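Local coordinates for protein folylpolyglutamate synthase/dihydrofolate synthase (Thermotoga maritima, PDB 1O5Z) that probably catalyses the ATP-dependent addition of L-glutamate to dihydropteroate and to tetrahydrofolate polyglutamates in folate biosynthesis, at residues L50-I55 with K147-A152; G59-G64 with I175-R180; E94-N99 with F141-E146; V167-C172 with I200-V205. All coordinates share one frame; numbering follows the deposited sequence.

Interaction 1: L50-I55 with K147-A152; sequences LEYKTI and KNVDIA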
loop_
_atom_site.group_PDB
_atom_site.type_symbol
_atom_site.label_atom_id
_atom_site.label_comp_id
_atom_site.label_asym_id
_atom_site.label_seq_id
_atom_site.Cartn_x
_atom_site.Cartn_y
_atom_site.Cartn_z
ATOM N N LEU A 50 15.576 3.657 16.534
ATOM C CA LEU A 50 16.930 4.156 16.340
ATOM C C LEU A 50 17.967 3.039 16.291
ATOM O O LEU A 50 19.175 3.260 16.289
ATOM C CB LEU A 50 17.266 5.081 17.514
ATOM C CG LEU A 50 16.309 6.242 17.720
ATOM C CD1 LEU A 50 16.720 7.040 18.992
ATOM C CD2 LEU A 50 16.323 7.062 16.456
ATOM N N GLU A 51 17.469 1.832 16.196
ATOM C CA GLU A 51 18.257 0.635 16.399
ATOM C C GLU A 51 18.702 0.039 15.075
ATOM O O GLU A 51 19.318 -0.995 15.093
ATOM C CB GLU A 51 17.374 -0.380 17.123
ATOM C CG GLU A 51 18.049 -1.155 18.180
ATOM C CD GLU A 51 18.022 -0.397 19.464
ATOM O OE1 GLU A 51 16.923 -0.427 20.096
ATOM O OE2 GLU A 51 19.070 0.219 19.810
ATOM N N TYR A 52 18.351 0.658 13.938
ATOM C CA TYR A 52 18.635 0.111 12.618
ATOM C C TYR A 52 18.491 1.230 11.597
ATOM O O TYR A 52 17.860 2.220 11.847
ATOM C CB TYR A 52 17.673 -1.054 12.263
ATOM C CG TYR A 52 16.247 -0.840 12.798
ATOM C CD1 TYR A 52 15.344 0.028 12.151
ATOM C CD2 TYR A 52 15.835 -1.437 13.975
ATOM C CE1 TYR A 52 14.085 0.281 12.695
ATOM C CE2 TYR A 52 14.562 -1.215 14.497
ATOM C CZ TYR A 52 13.729 -0.337 13.876
ATOM O OH TYR A 52 12.499 -0.147 14.355
ATOM N N LYS A 53 19.097 1.046 10.433
ATOM C CA LYS A 53 18.946 1.961 9.305
ATOM C C LYS A 53 17.526 1.882 8.791
ATOM O O LYS A 53 16.829 0.876 8.961
ATOM C CB LYS A 53 19.925 1.633 8.154
ATOM C CG LYS A 53 21.397 1.575 8.524
ATOM C CD LYS A 53 21.833 2.906 9.182
ATOM C CE LYS A 53 23.346 2.968 9.565
ATOM N NZ LYS A 53 23.592 3.928 10.721
ATOM N N THR A 54 17.117 2.936 8.100
ATOM C CA THR A 54 15.727 3.135 7.800
ATOM C C THR A 54 15.614 3.757 6.420
ATOM O O THR A 54 16.533 4.470 5.973
ATOM C CB THR A 54 15.184 3.971 8.974
ATOM O OG1 THR A 54 14.211 3.190 9.719
ATOM C CG2 THR A 54 14.523 5.162 8.574
ATOM N N ILE A 55 14.537 3.404 5.703
ATOM C CA ILE A 55 14.191 4.068 4.428
ATOM C C ILE A 55 12.750 4.471 4.535
ATOM O O ILE A 55 11.936 3.722 5.032
ATOM C CB ILE A 55 14.432 3.155 3.219
ATOM C CG1 ILE A 55 15.909 2.866 3.104
ATOM C CG2 ILE A 55 13.909 3.796 1.917
ATOM C CD1 ILE A 55 16.192 1.696 2.146
ATOM N N LYS A 147 13.737 -8.090 16.406
ATOM C CA LYS A 147 14.223 -9.016 15.377
ATOM C C LYS A 147 15.616 -8.673 14.855
ATOM O O LYS A 147 16.102 -9.339 13.938
ATOM C CB LYS A 147 13.262 -9.073 14.172
ATOM C CG LYS A 147 11.936 -9.718 14.476
ATOM C CD LYS A 147 12.097 -11.186 14.791
ATOM C CE LYS A 147 10.736 -11.820 15.048
ATOM N NZ LYS A 147 10.811 -13.286 15.387
ATOM N N ASN A 148 16.256 -7.636 15.398
ATOM C CA ASN A 148 17.616 -7.277 14.942
ATOM C C ASN A 148 17.717 -7.087 13.420
ATOM O O ASN A 148 18.601 -7.598 12.775
ATOM C CB ASN A 148 18.636 -8.308 15.425
ATOM C CG ASN A 148 18.552 -8.542 16.931
ATOM O OD1 ASN A 148 18.395 -7.606 17.725
ATOM N ND2 ASN A 148 18.618 -9.791 17.329
ATOM N N VAL A 149 16.817 -6.317 12.861
ATOM C CA VAL A 149 16.845 -6.080 11.410
ATOM C C VAL A 149 18.027 -5.179 11.048
ATOM O O VAL A 149 18.543 -4.445 11.889
ATOM C CB VAL A 149 15.509 -5.513 10.886
ATOM C CG1 VAL A 149 14.338 -6.438 11.242
ATOM C CG2 VAL A 149 15.264 -4.101 11.392
ATOM N N ASP A 150 18.498 -5.291 9.819
ATOM C CA ASP A 150 19.580 -4.426 9.319
ATOM C C ASP A 150 18.958 -3.093 8.914
ATOM O O ASP A 150 19.515 -2.032 9.140
ATOM C CB ASP A 150 20.230 -5.017 8.071
ATOM C CG ASP A 150 20.932 -6.340 8.339
ATOM O OD1 ASP A 150 21.598 -6.432 9.407
ATOM O OD2 ASP A 150 20.876 -7.317 7.523
ATOM N N ILE A 151 17.805 -3.194 8.279
ATOM C CA ILE A 151 17.124 -2.044 7.763
ATOM C C ILE A 151 15.626 -2.190 7.791
ATOM O O ILE A 151 15.076 -3.289 7.627
ATOM C CB ILE A 151 17.657 -1.707 6.351
ATOM C CG1 ILE A 151 16.832 -0.619 5.722
ATOM C CG2 ILE A 151 17.728 -2.920 5.441
ATOM C CD1 ILE A 151 17.541 -0.026 4.577
ATOM N N ALA A 152 14.964 -1.069 8.050
ATOM C CA ALA A 152 13.508 -1.019 8.026
ATOM C C ALA A 152 13.036 -0.101 6.893
ATOM O O ALA A 152 13.552 0.979 6.731
ATOM C CB ALA A 152 12.952 -0.581 9.378
HETATM O O HOH W 1 18.730 -4.144 14.584
#
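Y52 meets V149 just before the two strands pair. Its first torsion, chi1 36°, sets the ring between the backbone N and the carbonyl carbon. This turns one ring face to V149 CG2, a CH-pi contact 4.0 Å from the ring centroid and 27° off the normal. A152 CB comes to the same ring obliquely, 3.6 Å from Y52 CE1. The phenol oxygen hydrogen-bonds F141 O in helix 132-146. At K53 the pairing begins, with a weak bond of 3.4 Å from K53 N to D150 O. K53 O then accepts from A152 N at 2.8 Å, and I151 CA-H leans on the same oxygen. The K53 side chain leads off to the surface. T54 pairs with A152, and both side chains lie on one face. T54 OG1 is buried there with no polar partner in the model. I55 N gives the next bond, 2.8 Å to A152 O, with the donor nearly in line with the C=O. On the face shared by K53 and I151, I55 CD1 presses on I151 CD1 at 3.3 Å, which is tight for two methyls. L74 of helix 63-77 packs on both isoleucines. This is the start of a parallel strand pair in the central sheet of a P-loop NTPase fold, where strand 53-58 is the one that leads into the phosphate-binding loop.

Interaction 2: G59-G64 with I175-R180; sequences GTNGKG and IVTVDR. With SO4 (sulfate ion), chain C; SO4 (sulfate ion), chain B.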
loop_
_atom_site.group_PDB
_atom_site.type_symbol
_atom_site.label_atom_id
_atom_site.label_comp_id
_atom_site.label_asym_id
_atom_site.label_seq_id
_atom_site.Cartn_x
_atom_site.Cartn_y
_atom_site.Cartn_z
ATOM N N GLY A 59 4.091 9.756 -0.237
ATOM C CA GLY A 59 3.526 10.106 -1.513
ATOM C C GLY A 59 2.065 9.737 -1.543
ATOM O O GLY A 59 1.634 8.835 -0.865
ATOM N N THR A 60 1.299 10.442 -2.341
ATOM C CA THR A 60 -0.123 10.162 -2.470
ATOM C C THR A 60 -0.430 8.758 -3.053
ATOM O O THR A 60 -1.284 8.007 -2.544
ATOM C CB THR A 60 -0.729 11.270 -3.314
ATOM O OG1 THR A 60 -0.447 12.529 -2.683
ATOM C CG2 THR A 60 -2.250 11.176 -3.322
ATOM N N ASN A 61 0.281 8.412 -4.121
ATOM C CA ASN A 61 0.107 7.127 -4.761
ATOM C C ASN A 61 1.457 6.511 -5.040
ATOM O O ASN A 61 2.381 7.206 -5.404
ATOM C CB ASN A 61 -0.697 7.271 -6.067
ATOM C CG ASN A 61 -2.128 7.741 -5.815
ATOM O OD1 ASN A 61 -2.886 7.100 -5.049
ATOM N ND2 ASN A 61 -2.495 8.889 -6.413
ATOM N N GLY A 62 1.540 5.205 -4.895
ATOM C CA GLY A 62 2.768 4.488 -5.178
ATOM C C GLY A 62 3.652 4.232 -3.977
ATOM O O GLY A 62 4.686 3.581 -4.111
ATOM N N LYS A 63 3.291 4.739 -2.804
ATOM C CA LYS A 63 4.220 4.583 -1.700
ATOM C C LYS A 63 4.289 3.124 -1.223
ATOM O O LYS A 63 5.368 2.640 -0.872
ATOM C CB LYS A 63 3.996 5.585 -0.545
ATOM C CG LYS A 63 2.601 5.765 -0.074
ATOM C CD LYS A 63 2.555 6.430 1.302
ATOM C CE LYS A 63 1.070 6.539 1.771
ATOM N NZ LYS A 63 0.132 6.971 0.687
ATOM N N GLY A 64 3.151 2.441 -1.192
ATOM C CA GLY A 64 3.103 1.045 -0.867
ATOM C C GLY A 64 3.878 0.222 -1.858
ATOM O O GLY A 64 4.629 -0.646 -1.441
ATOM N N ILE A 175 9.384 10.738 -1.833
ATOM C CA ILE A 175 8.012 11.178 -2.021
ATOM C C ILE A 175 7.578 10.791 -3.429
ATOM O O ILE A 175 7.932 11.447 -4.424
ATOM C CB ILE A 175 7.877 12.675 -1.761
ATOM C CG1 ILE A 175 8.275 12.974 -0.297
ATOM C CG2 ILE A 175 6.415 13.112 -2.005
ATOM C CD1 ILE A 175 8.455 14.440 0.044
ATOM N N VAL A 176 6.853 9.685 -3.525
ATOM C CA VAL A 176 6.647 9.081 -4.829
ATOM C C VAL A 176 5.892 10.067 -5.728
ATOM O O VAL A 176 6.361 10.410 -6.821
ATOM C CB VAL A 176 5.897 7.729 -4.758
ATOM C CG1 VAL A 176 5.821 7.105 -6.186
ATOM C CG2 VAL A 176 6.550 6.759 -3.780
ATOM N N THR A 177 4.722 10.512 -5.237
ATOM C CA THR A 177 3.922 11.559 -5.856
ATOM C C THR A 177 3.276 12.498 -4.850
ATOM O O THR A 177 3.166 12.201 -3.672
ATOM C CB THR A 177 2.763 10.990 -6.780
ATOM O OG1 THR A 177 1.724 10.280 -6.027
ATOM C CG2 THR A 177 3.340 10.008 -7.838
ATOM N N VAL A 178 2.815 13.625 -5.390
ATOM C CA VAL A 178 1.940 14.531 -4.694
ATOM C C VAL A 178 0.730 14.820 -5.588
ATOM O O VAL A 178 0.848 15.553 -6.575
ATOM C CB VAL A 178 2.677 15.844 -4.356
ATOM C CG1 VAL A 178 1.721 16.815 -3.641
ATOM C CG2 VAL A 178 4.002 15.554 -3.570
ATOM N N ASP A 179 -0.420 14.239 -5.226
ATOM C CA ASP A 179 -1.658 14.353 -6.009
ATOM C C ASP A 179 -2.805 14.898 -5.151
ATOM O O ASP A 179 -2.875 14.609 -3.960
ATOM C CB ASP A 179 -2.023 12.984 -6.599
ATOM C CG ASP A 179 -0.927 12.424 -7.509
ATOM O OD1 ASP A 179 -0.549 13.219 -8.428
ATOM O OD2 ASP A 179 -0.400 11.239 -7.396
ATOM N N ARG A 180 -3.694 15.661 -5.787
ATOM C CA ARG A 180 -4.825 16.359 -5.136
ATOM C C ARG A 180 -5.870 15.333 -4.752
ATOM O O ARG A 180 -5.750 14.179 -5.143
ATOM C CB ARG A 180 -5.461 17.385 -6.100
ATOM C CG ARG A 180 -5.598 18.849 -5.605
ATOM C CD ARG A 180 -5.469 19.886 -6.778
ATOM N NE ARG A 180 -5.336 21.301 -6.369
ATOM C CZ ARG A 180 -4.776 22.283 -7.122
ATOM N NH1 ARG A 180 -4.258 22.006 -8.327
ATOM N NH2 ARG A 180 -4.733 23.559 -6.679
HETATM S S SO4 C . 0.142 2.442 -3.303
HETATM O O1 SO4 C . -0.501 3.593 -3.922
HETATM O O2 SO4 C . -0.738 1.314 -3.100
HETATM O O3 SO4 C . 0.588 2.957 -2.003
HETATM O O4 SO4 C . 1.241 1.927 -4.128
HETATM S S SO4 B . -1.304 10.429 1.784
HETATM O O1 SO4 B . -1.674 9.197 2.485
HETATM O O2 SO4 B . -2.044 10.509 0.530
HETATM O O3 SO4 B . 0.147 10.365 1.563
HETATM O O4 SO4 B . -1.557 11.608 2.598
#
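T60 and N61 of the P-loop, the GTNGKGS sequence of the Mur ligase family, interlock with T177 and D179. D179 OD2 is the meeting point. T177 OG1 donates to D179 OD2 at 2.7 Å from above the carboxylate plane. N61 ND2 reaches D179 OD2 from the opposite face in a longer bond of 3.3 Å. The N61 and D179 side chains cross at about a right angle, yet their amide and carboxylate planes are only 26° apart. T177 OG1 also accepts from N61 N at 3.0 Å, as its chi1 of 67° places it between its own N and carbonyl carbon. T60 crosses D179 obliquely. T60 OG1 takes the hydrogen of D179 N at 3.1 Å in an almost straight bond, 178°, while T60 CG2 lies against D179 CB. K213 holds the other carboxylate oxygen in a salt bridge. V176 spreads its two methyls against the loop, with CG1 against N61 O and CG2 against K63 CA. G59 and G62 have backbone angles that suit glycine, and a CB on either would clash with segment 175-180. The loop so held wraps a sulfate at the start of helix 63-77, probably marking a nucleotide phosphate site. G62 N bonds sulfate O1 at 2.8 Å and G64 N bonds sulfate O3 at 2.7 Å. K63 NZ folds back to G59 O at 2.9 Å and makes a weak 3.4 Å bond to O1 of the second sulfate.

Interaction 3: E94-N99 with F141-E146; sequences ERIRLN and FLYFAE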
loop_
_atom_site.group_PDB
_atom_site.type_symbol
_atom_site.label_atom_id
_atom_site.label_comp_id
_atom_site.label_asym_id
_atom_site.label_seq_id
_atom_site.Cartn_x
_atom_site.Cartn_y
_atom_site.Cartn_z
ATOM N N GLU A 94 -0.310 -8.002 7.352
ATOM C CA GLU A 94 0.335 -7.347 6.198
ATOM C C GLU A 94 1.145 -6.080 6.552
ATOM O O GLU A 94 2.056 -5.652 5.809
ATOM C CB GLU A 94 -0.747 -6.899 5.189
ATOM C CG GLU A 94 -1.467 -8.005 4.468
ATOM C CD GLU A 94 -2.753 -7.537 3.810
ATOM O OE1 GLU A 94 -2.848 -6.345 3.431
ATOM O OE2 GLU A 94 -3.685 -8.363 3.692
ATOM N N ARG A 95 0.784 -5.454 7.669
ATOM C CA ARG A 95 1.332 -4.152 8.032
ATOM C C ARG A 95 2.758 -4.249 8.498
ATOM O O ARG A 95 3.469 -3.295 8.402
ATOM C CB ARG A 95 0.484 -3.477 9.142
ATOM C CG ARG A 95 -0.902 -3.080 8.733
ATOM C CD ARG A 95 -1.782 -2.749 9.865
ATOM N NE ARG A 95 -3.111 -2.398 9.399
ATOM C CZ ARG A 95 -3.550 -1.148 9.201
ATOM N NH1 ARG A 95 -4.793 -0.970 8.757
ATOM N NH2 ARG A 95 -2.784 -0.076 9.472
ATOM N N ILE A 96 3.150 -5.408 9.034
ATOM C CA ILE A 96 4.485 -5.591 9.650
ATOM C C ILE A 96 5.110 -6.899 9.178
ATOM O O ILE A 96 4.551 -7.961 9.358
ATOM C CB ILE A 96 4.361 -5.606 11.179
ATOM C CG1 ILE A 96 3.572 -4.380 11.666
ATOM C CG2 ILE A 96 5.706 -5.622 11.817
ATOM C CD1 ILE A 96 3.325 -4.401 13.143
ATOM N N ARG A 97 6.289 -6.789 8.583
ATOM C CA ARG A 97 6.920 -7.897 7.924
ATOM C C ARG A 97 8.382 -7.965 8.264
ATOM O O ARG A 97 9.005 -6.965 8.575
ATOM C CB ARG A 97 6.746 -7.775 6.423
ATOM C CG ARG A 97 5.401 -7.397 6.055
ATOM C CD ARG A 97 5.128 -7.557 4.584
ATOM N NE ARG A 97 3.848 -6.944 4.265
ATOM C CZ ARG A 97 3.395 -6.739 3.052
ATOM N NH1 ARG A 97 4.091 -7.129 1.984
ATOM N NH2 ARG A 97 2.200 -6.182 2.908
ATOM N N LEU A 98 8.872 -9.191 8.269
ATOM C CA LEU A 98 10.276 -9.526 8.396
ATOM C C LEU A 98 10.607 -10.331 7.141
ATOM O O LEU A 98 10.030 -11.400 6.889
ATOM C CB LEU A 98 10.527 -10.381 9.627
ATOM C CG LEU A 98 11.948 -10.859 9.913
ATOM C CD1 LEU A 98 12.904 -9.702 10.101
ATOM C CD2 LEU A 98 11.868 -11.731 11.162
ATOM N N ASN A 99 11.486 -9.750 6.341
ATOM C CA ASN A 99 11.926 -10.350 5.127
ATOM C C ASN A 99 10.701 -10.658 4.301
ATOM O O ASN A 99 10.615 -11.665 3.648
ATOM C CB ASN A 99 12.783 -11.568 5.441
ATOM C CG ASN A 99 14.067 -11.184 6.208
ATOM O OD1 ASN A 99 14.539 -10.075 6.056
ATOM N ND2 ASN A 99 14.647 -12.122 6.967
ATOM N N PHE A 141 8.128 -0.791 14.965
ATOM C CA PHE A 141 9.480 -0.370 15.357
ATOM C C PHE A 141 10.090 -1.280 16.393
ATOM O O PHE A 141 11.259 -1.620 16.328
ATOM C CB PHE A 141 9.494 1.042 15.909
ATOM C CG PHE A 141 9.431 2.113 14.870
ATOM C CD1 PHE A 141 8.567 3.185 15.032
ATOM C CD2 PHE A 141 10.286 2.106 13.769
ATOM C CE1 PHE A 141 8.484 4.225 14.055
ATOM C CE2 PHE A 141 10.234 3.140 12.831
ATOM C CZ PHE A 141 9.325 4.211 12.988
ATOM N N LEU A 142 9.286 -1.651 17.369
ATOM C CA LEU A 142 9.738 -2.536 18.442
ATOM C C LEU A 142 10.056 -3.930 17.879
ATOM O O LEU A 142 11.061 -4.541 18.195
ATOM C CB LEU A 142 8.619 -2.636 19.496
ATOM C CG LEU A 142 8.979 -3.377 20.766
ATOM C CD1 LEU A 142 10.264 -2.854 21.300
ATOM C CD2 LEU A 142 7.860 -3.309 21.819
ATOM N N TYR A 143 9.175 -4.420 17.016
ATOM C CA TYR A 143 9.344 -5.725 16.419
ATOM C C TYR A 143 10.657 -5.779 15.610
ATOM O O TYR A 143 11.427 -6.699 15.747
ATOM C CB TYR A 143 8.139 -5.998 15.542
ATOM C CG TYR A 143 8.189 -7.245 14.739
ATOM C CD1 TYR A 143 7.964 -8.471 15.324
ATOM C CD2 TYR A 143 8.362 -7.196 13.354
ATOM C CE1 TYR A 143 7.955 -9.616 14.585
ATOM C CE2 TYR A 143 8.346 -8.331 12.601
ATOM C CZ TYR A 143 8.120 -9.543 13.217
ATOM O OH TYR A 143 8.100 -10.696 12.492
ATOM N N PHE A 144 10.886 -4.767 14.783
ATOM C CA PHE A 144 12.096 -4.667 14.026
ATOM C C PHE A 144 13.294 -4.677 14.913
ATOM O O PHE A 144 14.291 -5.262 14.543
ATOM C CB PHE A 144 12.101 -3.396 13.171
ATOM C CG PHE A 144 10.969 -3.309 12.213
ATOM C CD1 PHE A 144 10.368 -4.456 11.688
ATOM C CD2 PHE A 144 10.499 -2.075 11.804
ATOM C CE1 PHE A 144 9.301 -4.375 10.795
ATOM C CE2 PHE A 144 9.443 -1.984 10.903
ATOM C CZ PHE A 144 8.843 -3.164 10.391
ATOM N N ALA A 145 13.222 -4.002 16.048
ATOM C CA ALA A 145 14.293 -4.052 17.041
ATOM C C ALA A 145 14.437 -5.465 17.666
ATOM O O ALA A 145 15.541 -6.020 17.729
ATOM C CB ALA A 145 14.054 -3.004 18.152
ATOM N N GLU A 146 13.331 -6.068 18.108
ATOM C CA GLU A 146 13.426 -7.373 18.747
ATOM C C GLU A 146 13.993 -8.330 17.685
ATOM O O GLU A 146 14.724 -9.248 18.014
ATOM C CB GLU A 146 12.101 -7.859 19.419
ATOM C CG GLU A 146 11.273 -6.767 20.146
ATOM C CD GLU A 146 10.780 -7.031 21.610
ATOM O OE1 GLU A 146 11.342 -6.342 22.526
ATOM O OE2 GLU A 146 9.805 -7.826 21.900
#
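E94 O is gripped twice by R97, the residue whose own carbonyl meets F144 across the contact. R97 NE donates to E94 O at 2.7 Å and R97 NH2 to the same E94 O at 3.0 Å. The oxygen lies 7° out of the guanidinium plane, so the group is held side-on, and its two nitrogens approach from opposite faces of the carbonyl plane. E100 forms a salt bridge with the third nitrogen, and Y85 adds a cation-pi contact. The charged end is thus occupied away from helix 132-146. The chain beside it meets that helix mainly with carbon. Strand 96-98 and helix segment 141-146 run nearly parallel, 13° apart, with axes 9.3 Å from each other. I96 CG2 lies obliquely against two rings, 3.4 Å from Y143 CD2 and 3.9 Å from F144 CE1. Y143 extends from the helix with CG opposite the backbone N, chi1 174°, and this carries the ring out to the strand. L98 crosses it at about a right angle and sets its CB 3.8 Å from Y143 OH. F144 CE1 sits at the edge of the Y143 ring, in its plane, and also touches R97 O at 3.4 Å. An alanine at Y143 would leave I96 CG2 and L98 CB without the ring they pack on and is likely to open a gap between strand and helix. D107 and I111 of helix 105-122 also touch Y143. Strand and helix are therefore joined by mostly apolar packing, while the polar bonds of R97 fix the backbone turn leading into the strand.

Interaction 4: V167-C172 with I200-V205; sequences VVFPLC and IIKERV
With CG anti to its carbonyl carbon, K202 bends at chi2 (-64°) and again at chi4 (47°), and so brings its amine to V168 O. K202 NZ donates to V168 O at 2.8 Å. N166 OD1 is a second acceptor for the same amine. K202 opens a type II beta turn that ends at V205, closed by V205 N to K202 O. The turn and segment 167-172 are loops at the N-terminal ends of strands 207-209 and 173-175, parallel neighbours in the P-loop NTPase sheet. F169 packs on the turn. K202 CB sits against one face of its ring, in a CH-pi contact 4.0 Å from the centroid and 18° off the normal. E203 O and E203 CB meet the ring at its edge, the oxygen 3.5 Å from F169 CE2. V205 CG2 approaches the ring obliquely, 3.4 Å from F169 CE2. P170 fills the next place, with its CD 3.9 Å from K202 CG. A glutamate in place of K202 would probably set a negative charge against V168 O and N166 OD1, leaving both without their shared donor. V205 closes the contact. Both its methyls lie against P170 O, and strand 53-58 lies beyond P170, which touches T54. With CG1 opposite the backbone N, the other methyl is left to face F169. V205 CG1 ends 3.7 Å from C172 CA.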
loop_
_atom_site.group_PDB
_atom_site.type_symbol
_atom_site.label_atom_id
_atom_site.label_comp_id
_atom_site.label_asym_id
_atom_site.label_seq_id
_atom_site.Cartn_x
_atom_site.Cartn_y
_atom_site.Cartn_z
ATOM N N VAL A 167 9.394 9.833 12.847
ATOM C CA VAL A 167 10.348 9.891 13.924
ATOM C C VAL A 167 11.722 9.395 13.487
ATOM O O VAL A 167 12.685 9.483 14.243
ATOM C CB VAL A 167 9.827 9.112 15.136
ATOM C CG1 VAL A 167 8.559 9.774 15.652
ATOM C CG2 VAL A 167 9.555 7.666 14.825
ATOM N N VAL A 168 11.807 8.836 12.273
ATOM C CA VAL A 168 13.051 8.232 11.805
ATOM C C VAL A 168 13.974 9.281 11.218
ATOM O O VAL A 168 13.536 10.374 10.868
ATOM C CB VAL A 168 12.823 7.134 10.714
ATOM C CG1 VAL A 168 11.916 6.054 11.227
ATOM C CG2 VAL A 168 12.283 7.708 9.394
ATOM N N PHE A 169 15.257 8.917 11.145
ATOM C CA PHE A 169 16.254 9.576 10.296
ATOM C C PHE A 169 16.805 8.541 9.280
ATOM O O PHE A 169 17.649 7.715 9.610
ATOM C CB PHE A 169 17.359 10.124 11.158
ATOM C CG PHE A 169 17.807 11.438 10.733
ATOM C CD1 PHE A 169 17.192 12.583 11.250
ATOM C CD2 PHE A 169 18.846 11.555 9.788
ATOM C CE1 PHE A 169 17.595 13.845 10.846
ATOM C CE2 PHE A 169 19.302 12.826 9.365
ATOM C CZ PHE A 169 18.686 13.984 9.894
ATOM N N PRO A 170 16.251 8.540 8.076
ATOM C CA PRO A 170 16.498 7.468 7.139
ATOM C C PRO A 170 17.752 7.653 6.296
ATOM O O PRO A 170 18.381 8.704 6.320
ATOM C CB PRO A 170 15.253 7.517 6.245
ATOM C CG PRO A 170 14.862 8.925 6.216
ATOM C CD PRO A 170 15.300 9.532 7.526
ATOM N N LEU A 171 18.081 6.632 5.531
ATOM C CA LEU A 171 19.136 6.743 4.544
ATOM C C LEU A 171 18.656 7.552 3.310
ATOM O O LEU A 171 19.450 8.153 2.582
ATOM C CB LEU A 171 19.582 5.336 4.122
ATOM C CG LEU A 171 20.176 4.445 5.216
ATOM C CD1 LEU A 171 20.358 3.039 4.664
ATOM C CD2 LEU A 171 21.497 5.023 5.665
ATOM N N CYS A 172 17.344 7.554 3.103
ATOM C CA CYS A 172 16.733 8.218 1.988
ATOM C C CYS A 172 15.280 8.412 2.329
ATOM O O CYS A 172 14.681 7.579 2.995
ATOM C CB CYS A 172 16.824 7.337 0.742
ATOM S SG CYS A 172 16.346 8.195 -0.777
ATOM N N ILE A 200 8.916 14.755 5.727
ATOM C CA ILE A 200 9.829 13.593 5.814
ATOM C C ILE A 200 11.213 13.837 5.217
ATOM O O ILE A 200 12.054 12.941 5.251
ATOM C CB ILE A 200 9.186 12.332 5.177
ATOM C CG1 ILE A 200 9.256 12.339 3.641
ATOM C CG2 ILE A 200 7.690 12.225 5.590
ATOM C CD1 ILE A 200 8.974 10.924 3.049
ATOM N N ILE A 201 11.440 15.017 4.645
ATOM C CA ILE A 201 12.786 15.432 4.229
ATOM C C ILE A 201 13.611 15.800 5.464
ATOM O O ILE A 201 13.188 16.635 6.261
ATOM C CB ILE A 201 12.774 16.621 3.247
ATOM C CG1 ILE A 201 11.993 16.261 1.984
ATOM C CG2 ILE A 201 14.218 17.008 2.887
ATOM C CD1 ILE A 201 11.721 17.442 1.018
ATOM N N LYS A 202 14.793 15.174 5.575
ATOM C CA LYS A 202 15.626 15.241 6.763
ATOM C C LYS A 202 17.004 15.766 6.392
ATOM O O LYS A 202 17.457 15.611 5.250
ATOM C CB LYS A 202 15.720 13.857 7.384
ATOM C CG LYS A 202 14.387 13.307 7.928
ATOM C CD LYS A 202 13.827 14.157 9.091
ATOM C CE LYS A 202 12.377 13.837 9.374
ATOM N NZ LYS A 202 12.092 12.366 9.451
ATOM N N GLU A 203 17.660 16.392 7.363
ATOM C CA GLU A 203 18.913 17.095 7.135
ATOM C C GLU A 203 19.965 16.222 6.474
ATOM O O GLU A 203 20.331 15.191 6.988
ATOM C CB GLU A 203 19.456 17.627 8.462
ATOM C CG GLU A 203 20.712 18.488 8.339
ATOM C CD GLU A 203 20.459 19.875 7.786
ATOM O OE1 GLU A 203 19.275 20.293 7.738
ATOM O OE2 GLU A 203 21.460 20.541 7.416
ATOM N N ARG A 204 20.439 16.649 5.316
ATOM C CA ARG A 204 21.474 15.925 4.596
ATOM C C ARG A 204 21.021 14.593 4.030
ATOM O O ARG A 204 21.772 13.960 3.330
ATOM C CB ARG A 204 22.695 15.694 5.485
ATOM C CG ARG A 204 23.330 16.965 5.906
ATOM C CD ARG A 204 24.384 17.399 4.959
ATOM N NE ARG A 204 24.749 18.788 5.177
ATOM C CZ ARG A 204 25.637 19.437 4.448
ATOM N NH1 ARG A 204 26.277 18.806 3.467
ATOM N NH2 ARG A 204 25.895 20.722 4.699
ATOM N N VAL A 205 19.789 14.188 4.288
ATOM C CA VAL A 205 19.304 12.911 3.810
ATOM C C VAL A 205 18.766 13.177 2.442
ATOM O O VAL A 205 17.969 14.072 2.260
ATOM C CB VAL A 205 18.152 12.358 4.698
ATOM C CG1 VAL A 205 17.469 11.154 4.068
ATOM C CG2 VAL A 205 18.669 12.006 6.080
#

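In the fold
All four contacts belong to the P-loop NTPase part of the chain. Interactions 1 and 4 lie at the N-terminal ends of parallel strands, with centres 14 Å apart, and are joined by a probable backbone hydrogen bond, T54 O to L171 N, 2.7 Å. Interaction 3 adjoins interaction 1, their centres 9 Å apart, through a probable hydrogen bond from V149 N to F144 O, 3.2 Å. F141 also packs on V167 and V168, so interaction 3 reaches interaction 4. Interaction 2 stands at the opposite, C-terminal end of strand 53-58, about 23 Å from interactions 1 and 3 between centres. It helps hold two sulfates; the one at the start of helix 63-77 probably marks a nucleotide phosphate site. The others join strands, a helix and the loops before strands 173-175 and 207-209.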